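Local coordinates for protein AlyGC (PDB 5GKD) that probably depolymerises alginate by beta-elimination, as a calcium-containing lyase of polysaccharide lyase family 6, at residues Ile361-Gln373 and Ser378-Met390. Numbering follows the deposited sequence.
Sequences ISGIKFKDNLLNQ and SINKGFEQADITM
F383 carries CG beside the backbone N and anti to the carbonyl carbon (chi1 -70°), which turns one face of its ring to CB of N369, 4.0 Å from the ring centroid; the like torsion of N369 (chi1 -60°) swings its amide so that ND2 reaches G382 O. The F366 ring meets the CE1 side of F383 obliquely, neither stacked nor edge-to-face: CD2 of F366 lies 3.4 Å from CE1 of F383, the two planes inclined at 41°. I379 closes the group, its CD1 sitting over a face of F366 and meeting CD1 of I361 tip to tip at 3.9 Å.

G382 O is gripped twice by N369, through backbone N at 3.1 Å and through side-chain ND2 at 3.2 Å, the two donors arriving from opposite faces of the carbonyl plane. The N369 amide also reaches the neighbouring strand 339-347, ND2 to M341 O and OD1 to N344 N, so one buried side chain ties together three stacked segments, 339-347, 364-372 and the G382 turn. G382 itself, at positive phi in the type II turn N380-F383, brings its CA-H to F366 O in a CA-H...O contact.

From N369 onward the strands pair in parallel, N369 with F383, L370 with E384 and L371 with Q385: E384 N bonds N369 O at 2.9 Å, L371 N bonds E384 O at 2.8 Å, and A386 N bonds L371 O. On the face that carries L370 and E384, L370 CD2 meets I388 CD1 tip to tip at 3.6 Å. Strand 383-386 thus adds a further parallel rung beside 364-372, the coil-on-coil stacking characteristic of the right-handed parallel beta-helix of pectate lyase-like and chondroitinase B-type enzymes.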
loop_
_atom_site.group_PDB
_atom_site.type_symbol
_atom_site.label_atom_id
_atom_site.label_comp_id
_atom_site.label_asym_id
_atom_site.label_seq_id
_atom_site.Cartn_x
_atom_site.Cartn_y
_atom_site.Cartn_z
ATOM N N ILE A 361 -19.096 37.431 -23.422
ATOM C CA ILE A 361 -18.675 38.293 -22.326
ATOM C C ILE A 361 -19.382 39.644 -22.367
ATOM O O ILE A 361 -18.952 40.594 -21.721
ATOM C CB ILE A 361 -17.144 38.474 -22.299
ATOM C CG1 ILE A 361 -16.645 39.124 -23.585
ATOM C CG2 ILE A 361 -16.463 37.144 -22.099
ATOM C CD1 ILE A 361 -15.216 39.552 -23.527
ATOM N N SER A 362 -20.488 39.737 -23.089
ATOM C CA SER A 362 -21.211 40.995 -23.141
ATOM C C SER A 362 -21.835 41.356 -21.807
ATOM O O SER A 362 -22.313 42.482 -21.657
ATOM C CB SER A 362 -22.288 40.944 -24.229
ATOM O OG SER A 362 -23.417 40.214 -23.803
ATOM N N GLY A 363 -21.835 40.445 -20.836
ATOM C CA GLY A 363 -22.288 40.774 -19.503
ATOM C C GLY A 363 -21.242 41.405 -18.614
ATOM O O GLY A 363 -21.500 41.667 -17.438
ATOM N N ILE A 364 -20.047 41.633 -19.139
ATOM C CA ILE A 364 -19.020 42.423 -18.474
ATOM C C ILE A 364 -18.857 43.716 -19.265
ATOM O O ILE A 364 -18.488 43.680 -20.442
ATOM C CB ILE A 364 -17.676 41.681 -18.408
ATOM C CG1 ILE A 364 -17.799 40.293 -17.778
ATOM C CG2 ILE A 364 -16.652 42.519 -17.675
ATOM C CD1 ILE A 364 -16.489 39.528 -17.829
ATOM N N LYS A 365 -19.071 44.858 -18.623
ATOM C CA LYS A 365 -18.843 46.130 -19.292
ATOM C C LYS A 365 -17.459 46.645 -18.933
ATOM O O LYS A 365 -17.109 46.770 -17.753
ATOM C CB LYS A 365 -19.917 47.173 -18.969
ATOM C CG LYS A 365 -20.326 47.958 -20.259
ATOM C CD LYS A 365 -20.490 49.464 -20.045
ATOM C CE LYS A 365 -20.112 50.286 -21.312
ATOM N NZ LYS A 365 -20.863 49.998 -22.589
ATOM N N PHE A 366 -16.674 46.916 -19.957
ATOM C CA PHE A 366 -15.308 47.387 -19.826
ATOM C C PHE A 366 -15.285 48.890 -20.063
ATOM O O PHE A 366 -15.888 49.374 -21.020
ATOM C CB PHE A 366 -14.401 46.673 -20.833
ATOM C CG PHE A 366 -14.361 45.170 -20.678
ATOM C CD1 PHE A 366 -15.316 44.371 -21.274
ATOM C CD2 PHE A 366 -13.358 44.564 -19.931
ATOM C CE1 PHE A 366 -15.278 42.990 -21.134
ATOM C CE2 PHE A 366 -13.317 43.187 -19.781
ATOM C CZ PHE A 366 -14.270 42.396 -20.385
ATOM N N LYS A 367 -14.578 49.617 -19.206
ATOM C CA LYS A 367 -14.477 51.062 -19.325
ATOM C C LYS A 367 -13.133 51.526 -18.787
ATOM O O LYS A 367 -12.697 51.072 -17.731
ATOM C CB LYS A 367 -15.595 51.750 -18.552
ATOM C CG LYS A 367 -16.485 52.578 -19.393
ATOM C CD LYS A 367 -17.769 52.850 -18.655
ATOM C CE LYS A 367 -18.543 53.962 -19.371
ATOM N NZ LYS A 367 -18.742 53.736 -20.839
ATOM N N ASP A 368 -12.476 52.417 -19.526
ATOM C CA ASP A 368 -11.286 53.103 -19.025
ATOM C C ASP A 368 -10.193 52.137 -18.571
ATOM O O ASP A 368 -9.578 52.337 -17.528
ATOM C CB ASP A 368 -11.644 54.063 -17.890
ATOM C CG ASP A 368 -12.594 55.151 -18.335
ATOM O OD1 ASP A 368 -12.442 55.631 -19.476
ATOM O OD2 ASP A 368 -13.509 55.510 -17.560
ATOM N N ASN A 369 -9.937 51.087 -19.347
ATOM C CA ASN A 369 -8.780 50.236 -19.099
ATOM C C ASN A 369 -7.646 50.620 -20.041
ATOM O O ASN A 369 -7.882 50.916 -21.211
ATOM C CB ASN A 369 -9.130 48.759 -19.268
ATOM C CG ASN A 369 -10.225 48.321 -18.323
ATOM O OD1 ASN A 369 -10.009 48.204 -17.116
ATOM N ND2 ASN A 369 -11.412 48.095 -18.865
ATOM N N LEU A 370 -6.417 50.625 -19.523
ATOM C CA LEU A 370 -5.248 51.081 -20.265
ATOM C C LEU A 370 -4.324 49.911 -20.564
ATOM O O LEU A 370 -3.992 49.118 -19.669
ATOM C CB LEU A 370 -4.480 52.165 -19.502
ATOM C CG LEU A 370 -3.333 52.806 -20.293
ATOM C CD1 LEU A 370 -3.892 53.576 -21.491
ATOM C CD2 LEU A 370 -2.488 53.736 -19.438
ATOM N N LEU A 371 -3.903 49.830 -21.817
ATOM C CA LEU A 371 -3.029 48.812 -22.367
ATOM C C LEU A 371 -1.800 49.494 -22.943
ATOM O O LEU A 371 -1.904 50.586 -23.512
ATOM C CB LEU A 371 -3.725 48.071 -23.507
ATOM C CG LEU A 371 -4.037 46.591 -23.563
ATOM C CD1 LEU A 371 -4.559 46.268 -24.955
ATOM C CD2 LEU A 371 -2.826 45.758 -23.223
ATOM N N ASN A 372 -0.643 48.839 -22.849
ATOM C CA ASN A 372 0.522 49.355 -23.552
ATOM C C ASN A 372 0.384 49.102 -25.054
ATOM O O ASN A 372 -0.277 48.154 -25.491
ATOM C CB ASN A 372 1.822 48.758 -22.994
ATOM C CG ASN A 372 1.934 47.257 -23.200
ATOM O OD1 ASN A 372 1.162 46.475 -22.639
ATOM N ND2 ASN A 372 2.925 46.845 -23.971
ATOM N N GLN A 373 1.016 49.977 -25.845
ATOM C CA GLN A 373 0.687 50.076 -27.265
ATOM C C GLN A 373 1.140 48.858 -28.060
ATOM O O GLN A 373 0.557 48.564 -29.106
ATOM C CB GLN A 373 1.313 51.341 -27.853
ATOM C CG GLN A 373 2.812 51.414 -27.646
ATOM C CD GLN A 373 3.421 52.696 -28.186
ATOM O OE1 GLN A 373 2.711 53.631 -28.570
ATOM N NE2 GLN A 373 4.747 52.741 -28.218
ATOM N N SER A 378 -7.336 42.242 -27.341
ATOM C CA SER A 378 -8.329 41.238 -27.704
ATOM C C SER A 378 -9.745 41.788 -27.661
ATOM O O SER A 378 -10.656 41.144 -28.185
ATOM C CB SER A 378 -8.239 40.016 -26.774
ATOM O OG SER A 378 -6.923 39.470 -26.728
ATOM N N ILE A 379 -9.950 42.945 -27.041
ATOM C CA ILE A 379 -11.264 43.561 -26.898
ATOM C C ILE A 379 -11.130 45.029 -27.279
ATOM O O ILE A 379 -10.189 45.696 -26.838
ATOM C CB ILE A 379 -11.799 43.423 -25.460
ATOM C CG1 ILE A 379 -11.952 41.952 -25.084
ATOM C CG2 ILE A 379 -13.123 44.158 -25.298
ATOM C CD1 ILE A 379 -12.020 41.712 -23.579
ATOM N N ASN A 380 -12.065 45.541 -28.080
ATOM C CA ASN A 380 -11.940 46.926 -28.570
ATOM C C ASN A 380 -12.519 47.958 -27.608
ATOM O O ASN A 380 -11.763 48.747 -27.019
ATOM C CB ASN A 380 -12.555 47.053 -29.964
ATOM C CG ASN A 380 -11.499 47.271 -31.030
ATOM O OD1 ASN A 380 -10.304 47.306 -30.728
ATOM N ND2 ASN A 380 -11.930 47.417 -32.280
ATOM N N LYS A 381 -13.845 47.999 -27.449
ATOM C CA LYS A 381 -14.441 48.997 -26.566
ATOM C C LYS A 381 -13.978 48.770 -25.133
ATOM O O LYS A 381 -14.010 47.648 -24.626
ATOM C CB LYS A 381 -15.976 48.955 -26.589
ATOM C CG LYS A 381 -16.671 49.228 -27.899
ATOM C CD LYS A 381 -17.985 50.047 -27.731
ATOM C CE LYS A 381 -18.750 49.840 -26.413
ATOM N NZ LYS A 381 -19.454 48.517 -26.261
ATOM N N GLY A 382 -13.580 49.849 -24.472
ATOM C CA GLY A 382 -13.221 49.808 -23.074
ATOM C C GLY A 382 -11.747 49.655 -22.803
ATOM O O GLY A 382 -11.350 49.626 -21.633
ATOM N N PHE A 383 -10.926 49.538 -23.839
ATOM C CA PHE A 383 -9.480 49.478 -23.686
ATOM C C PHE A 383 -8.852 50.528 -24.594
ATOM O O PHE A 383 -9.160 50.589 -25.785
ATOM C CB PHE A 383 -8.941 48.087 -24.026
ATOM C CG PHE A 383 -9.305 47.019 -23.015
ATOM C CD1 PHE A 383 -10.550 46.411 -23.033
ATOM C CD2 PHE A 383 -8.389 46.616 -22.064
ATOM C CE1 PHE A 383 -10.875 45.422 -22.120
ATOM C CE2 PHE A 383 -8.706 45.624 -21.142
ATOM C CZ PHE A 383 -9.947 45.030 -21.165
ATOM N N GLU A 384 -8.001 51.372 -24.035
ATOM C CA GLU A 384 -7.243 52.300 -24.851
ATOM C C GLU A 384 -5.772 51.948 -24.738
ATOM O O GLU A 384 -5.320 51.356 -23.750
ATOM C CB GLU A 384 -7.457 53.755 -24.422
ATOM C CG GLU A 384 -7.477 53.942 -22.894
ATOM C CD GLU A 384 -8.001 55.284 -22.459
ATOM O OE1 GLU A 384 -7.491 56.323 -22.887
ATOM O OE2 GLU A 384 -8.986 55.240 -21.747
ATOM N N GLN A 385 -5.032 52.328 -25.756
ATOM C CA GLN A 385 -3.628 51.982 -25.840
ATOM C C GLN A 385 -2.776 53.233 -25.744
ATOM O O GLN A 385 -3.151 54.297 -26.240
ATOM C CB GLN A 385 -3.338 51.252 -27.135
ATOM C CG GLN A 385 -4.057 49.939 -27.240
ATOM C CD GLN A 385 -3.675 49.208 -28.499
ATOM O OE1 GLN A 385 -4.341 49.327 -29.520
ATOM N NE2 GLN A 385 -2.582 48.463 -28.438
ATOM N N ALA A 386 -1.618 53.090 -25.112
ATOM C CA ALA A 386 -0.724 54.227 -24.945
ATOM C C ALA A 386 0.710 53.743 -24.847
ATOM O O ALA A 386 0.975 52.573 -24.569
ATOM C CB ALA A 386 -1.082 55.058 -23.708
ATOM N N ASP A 387 1.631 54.668 -25.076
ATOM C CA ASP A 387 3.042 54.427 -24.834
ATOM C C ASP A 387 3.273 54.430 -23.327
ATOM O O ASP A 387 3.259 55.483 -22.693
ATOM C CB ASP A 387 3.878 55.496 -25.531
ATOM C CG ASP A 387 5.350 55.176 -25.519
ATOM O OD1 ASP A 387 5.742 54.217 -24.830
ATOM O OD2 ASP A 387 6.116 55.883 -26.201
ATOM N N ILE A 388 3.461 53.250 -22.743
ATOM C CA ILE A 388 3.618 53.100 -21.303
ATOM C C ILE A 388 5.008 52.561 -21.034
ATOM O O ILE A 388 5.420 51.575 -21.651
ATOM C CB ILE A 388 2.563 52.150 -20.704
ATOM C CG1 ILE A 388 1.147 52.616 -21.021
ATOM C CG2 ILE A 388 2.755 52.019 -19.197
ATOM C CD1 ILE A 388 0.103 51.597 -20.622
ATOM N N THR A 389 5.734 53.186 -20.111
ATOM C CA THR A 389 6.948 52.562 -19.605
ATOM C C THR A 389 6.859 52.496 -18.085
ATOM O O THR A 389 6.571 53.495 -17.419
ATOM C CB THR A 389 8.219 53.276 -20.105
ATOM O OG1 THR A 389 8.794 54.056 -19.060
ATOM C CG2 THR A 389 7.922 54.175 -21.302
ATOM N N MET A 390 7.031 51.299 -17.549
ATOM C CA MET A 390 6.857 51.060 -16.125
ATOM C C MET A 390 8.180 51.260 -15.406
ATOM O O MET A 390 9.242 50.931 -15.933
ATOM C CB MET A 390 6.341 49.639 -15.891
ATOM C CG MET A 390 5.045 49.347 -16.612
ATOM S SD MET A 390 3.681 50.276 -15.906
ATOM C CE MET A 390 3.154 49.164 -14.628
#